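Local coordinates for putative peptidase (PDB 4L8K), which probably hydrolyses peptide bonds as a serine peptidase of family S41, the tail-specific and tricorn-like proteases of the ClpP/crotonase clan, at residues A[175-180]-A[229-234]. Sequence-based numbering, arbitrary orientation.
Sequences ERILTG and VNVMRL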
ATOM      1  N   GLU A 175      20.920   4.491 -10.873  1.00 29.06           N
ATOM      2  CA  GLU A 175      20.685   5.299 -12.064  1.00 28.72           C
ATOM      3  C   GLU A 175      19.210   5.588 -12.205  1.00 30.82           C
ATOM      4  O   GLU A 175      18.395   4.922 -11.558  1.00 31.03           O
ATOM      5  CB  GLU A 175      21.201   4.542 -13.319  1.00 30.99           C
ATOM      6  CG  GLU A 175      20.495   3.213 -13.552  1.00 46.52           C
ATOM      7  CD  GLU A 175      20.908   2.356 -14.730  1.00 81.21           C
ATOM      8  OE1 GLU A 175      21.875   2.717 -15.441  1.00 83.78           O
ATOM      9  OE2 GLU A 175      20.262   1.302 -14.930  1.00 84.74           O
ATOM     10  N   ARG A 176      18.861   6.548 -13.075  1.00 27.24           N
ATOM     11  CA  ARG A 176      17.482   6.897 -13.417  1.00 26.93           C
ATOM     12  C   ARG A 176      16.798   5.640 -13.977  1.00 31.39           C
ATOM     13  O   ARG A 176      17.418   4.893 -14.731  1.00 31.89           O
ATOM     14  CB  ARG A 176      17.462   8.075 -14.426  1.00 28.08           C
ATOM     15  CG  ARG A 176      16.052   8.541 -14.855  1.00 36.89           C
ATOM     16  CD  ARG A 176      16.154   9.860 -15.590  1.00 37.15           C
ATOM     17  NE  ARG A 176      14.926  10.250 -16.293  1.00 34.70           N
ATOM     18  CZ  ARG A 176      13.934  10.955 -15.752  1.00 51.08           C
ATOM     19  NH1 ARG A 176      13.978  11.311 -14.469  1.00 41.76           N
ATOM     20  NH2 ARG A 176      12.871  11.275 -16.475  1.00 35.88           N
ATOM     21  N   ILE A 177      15.568   5.363 -13.537  1.00 28.76           N
ATOM     22  CA  ILE A 177      14.825   4.171 -13.962  1.00 28.06           C
ATOM     23  C   ILE A 177      13.369   4.480 -14.208  1.00 30.95           C
ATOM     24  O   ILE A 177      12.815   5.408 -13.616  1.00 30.10           O
ATOM     25  CB  ILE A 177      14.910   3.012 -12.903  1.00 30.03           C
ATOM     26  CG1 ILE A 177      14.383   3.443 -11.498  1.00 29.73           C
ATOM     27  CG2 ILE A 177      16.291   2.356 -12.862  1.00 29.46           C
ATOM     28  CD1 ILE A 177      13.686   2.296 -10.636  1.00 33.05           C
ATOM     29  N   LEU A 178      12.739   3.640 -15.037  1.00 26.52           N
ATOM     30  CA  LEU A 178      11.312   3.614 -15.256  1.00 25.53           C
ATOM     31  C   LEU A 178      10.730   2.915 -14.029  1.00 26.33           C
ATOM     32  O   LEU A 178      11.201   1.833 -13.701  1.00 24.88           O
ATOM     33  CB  LEU A 178      11.020   2.851 -16.574  1.00 26.70           C
ATOM     34  CG  LEU A 178       9.537   2.551 -16.874  1.00 30.68           C
ATOM     35  CD1 LEU A 178       8.780   3.818 -17.216  1.00 31.07           C
ATOM     36  CD2 LEU A 178       9.405   1.510 -17.976  1.00 29.95           C
ATOM     37  N   THR A 179       9.764   3.534 -13.317  1.00 23.71           N
ATOM     38  CA  THR A 179       9.187   2.939 -12.096  1.00 22.74           C
ATOM     39  C   THR A 179       7.865   2.228 -12.381  1.00 26.36           C
ATOM     40  O   THR A 179       7.425   1.373 -11.612  1.00 25.40           O
ATOM     41  CB  THR A 179       9.000   4.002 -10.995  1.00 24.95           C
ATOM     42  OG1 THR A 179       7.962   4.914 -11.361  1.00 28.04           O
ATOM     43  CG2 THR A 179      10.285   4.737 -10.661  1.00 12.28           C
ATOM     44  N   GLY A 180       7.253   2.590 -13.496  1.00 23.11           N
ATOM     45  CA  GLY A 180       5.983   2.044 -13.927  1.00 21.27           C
ATOM     46  C   GLY A 180       5.241   3.059 -14.753  1.00 24.36           C
ATOM     47  O   GLY A 180       5.858   3.952 -15.354  1.00 21.22           O
ATOM     48  N   VAL A 229       6.643   0.170  -2.548  1.00 19.35           N
ATOM     49  CA  VAL A 229       7.005  -1.241  -2.669  1.00 19.82           C
ATOM     50  C   VAL A 229       7.239  -1.569  -4.160  1.00 23.40           C
ATOM     51  O   VAL A 229       8.235  -2.208  -4.495  1.00 22.24           O
ATOM     52  CB  VAL A 229       5.931  -2.147  -2.006  1.00 22.91           C
ATOM     53  CG1 VAL A 229       6.113  -3.616  -2.404  1.00 22.45           C
ATOM     54  CG2 VAL A 229       5.995  -2.006  -0.479  1.00 22.08           C
ATOM     55  N   ASN A 230       6.360  -1.069  -5.038  1.00 20.36           N
ATOM     56  CA  ASN A 230       6.455  -1.266  -6.471  1.00 21.18           C
ATOM     57  C   ASN A 230       7.822  -0.806  -7.028  1.00 25.93           C
ATOM     58  O   ASN A 230       8.386  -1.486  -7.882  1.00 25.61           O
ATOM     59  CB  ASN A 230       5.337  -0.531  -7.182  1.00 22.58           C
ATOM     60  CG  ASN A 230       5.332  -0.701  -8.692  1.00 41.04           C
ATOM     61  OD1 ASN A 230       5.523  -1.784  -9.238  1.00 31.22           O
ATOM     62  ND2 ASN A 230       5.130   0.376  -9.400  1.00 41.73           N
ATOM     63  N   VAL A 231       8.329   0.340  -6.558  1.00 21.74           N
ATOM     64  CA  VAL A 231       9.609   0.870  -7.025  1.00 22.54           C
ATOM     65  C   VAL A 231      10.757   0.045  -6.429  1.00 22.91           C
ATOM     66  O   VAL A 231      11.687  -0.316  -7.150  1.00 23.40           O
ATOM     67  CB  VAL A 231       9.756   2.391  -6.700  1.00 28.15           C
ATOM     68  CG1 VAL A 231      11.120   2.934  -7.151  1.00 29.03           C
ATOM     69  CG2 VAL A 231       8.621   3.198  -7.328  1.00 28.25           C
HETATM   70  N   MSE A 232      10.679  -0.266  -5.126  1.00 16.99           N
HETATM   71  CA  MSE A 232      11.735  -0.967  -4.405  1.00 15.02           C
HETATM   72  C   MSE A 232      12.002  -2.358  -4.980  1.00 20.22           C
HETATM   73  O   MSE A 232      13.174  -2.698  -5.142  1.00 20.18           O
HETATM   74  CB  MSE A 232      11.427  -1.037  -2.897  1.00 14.76           C
HETATM   75  CG  MSE A 232      11.448   0.350  -2.228  1.00 17.96           C
HETATM   76 SE   MSE A 232      13.217   1.180  -2.124  0.75 21.11          SE
HETATM   77  CE  MSE A 232      13.943   0.065  -0.792  1.00 15.65           C
ATOM     78  N   ARG A 233      10.947  -3.116  -5.375  1.00 16.12           N
ATOM     79  CA  ARG A 233      11.119  -4.464  -5.926  1.00 17.13           C
ATOM     80  C   ARG A 233      11.759  -4.473  -7.317  1.00 24.46           C
ATOM     81  O   ARG A 233      12.063  -5.562  -7.825  1.00 25.84           O
ATOM     82  CB  ARG A 233       9.801  -5.274  -5.933  1.00 21.57           C
ATOM     83  CG  ARG A 233       8.586  -4.605  -6.558  1.00 28.46           C
ATOM     84  CD  ARG A 233       8.568  -4.667  -8.062  1.00 30.45           C
ATOM     85  NE  ARG A 233       7.253  -4.267  -8.566  1.00 32.39           N
ATOM     86  CZ  ARG A 233       6.283  -5.124  -8.831  1.00 34.90           C
ATOM     87  NH1 ARG A 233       6.479  -6.424  -8.667  1.00 21.48           N
ATOM     88  NH2 ARG A 233       5.112  -4.692  -9.277  1.00 33.70           N
ATOM     89  N   LEU A 234      11.974  -3.290  -7.945  1.00 21.08           N
ATOM     90  CA  LEU A 234      12.654  -3.214  -9.246  1.00 20.87           C
ATOM     91  C   LEU A 234      14.157  -3.182  -9.074  1.00 25.59           C
ATOM     92  O   LEU A 234      14.884  -3.304 -10.050  1.00 28.60           O
ATOM     93  CB  LEU A 234      12.237  -1.929 -10.014  1.00 21.38           C
ATOM     94  CG  LEU A 234      10.748  -1.676 -10.290  1.00 24.79           C
ATOM     95  CD1 LEU A 234      10.559  -0.301 -10.887  1.00 24.43           C
ATOM     96  CD2 LEU A 234      10.171  -2.738 -11.216  1.00 25.05           C
TER
HETATM   97  O   HOH W   1       6.956  -1.296 -11.595  1.00 31.67           O
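Thr179 and Val231 meet where a strand runs past the C-terminal part of helix 224-232, in a small interface that shows how apolar packing and a water can together join two such elements. The threonine presents its carbon side: CB lies 3.8 Å from Val231 CG2, and Thr179 CG2 lies 4.0 Å from both CG1 and CG2 of Val231. With OG1 set between the backbone N and the carbonyl carbon (chi1 69°), the hydroxyl is left to bond Val199 O on the adjoining strand and a bound 2-methyl-2,4-pentanediol, probably from the crystallisation liquor. Apolar contact continues along the seam, with Ile177 CD1 4.1 Å from Leu234 CD1. That same leucine methyl also packs on the backbone, 3.6 Å from Leu178 O.

The polar link is indirect. One water donates to Thr179 O at 2.7 Å and to Asn230 OD1, bridging strand and helix. Within 229-234, Arg233 grips Asn230 OD1 side-on through NE and NH2, with NH2 at 2.9 Å; OD1 lies nearly in the guanidinium plane, whereas both donors are tilted about 20° from the carbonyl plane. Counting the water, three donors thus hold OD1 and limit rotation of the amide. A leucine in place of Asn230 would probably leave the bridging water without its helix-side acceptor and strip Arg233 of its side-on acceptor, making its guanidinium freer to turn.

The arrangement joins the small antiparallel sheet of strands 197-201, 177-182 and 270-271 to helix 224-232, which packs on parallel strands 213-217 and 238-242 in the alpha/beta core characteristic of the ClpP/crotonase fold.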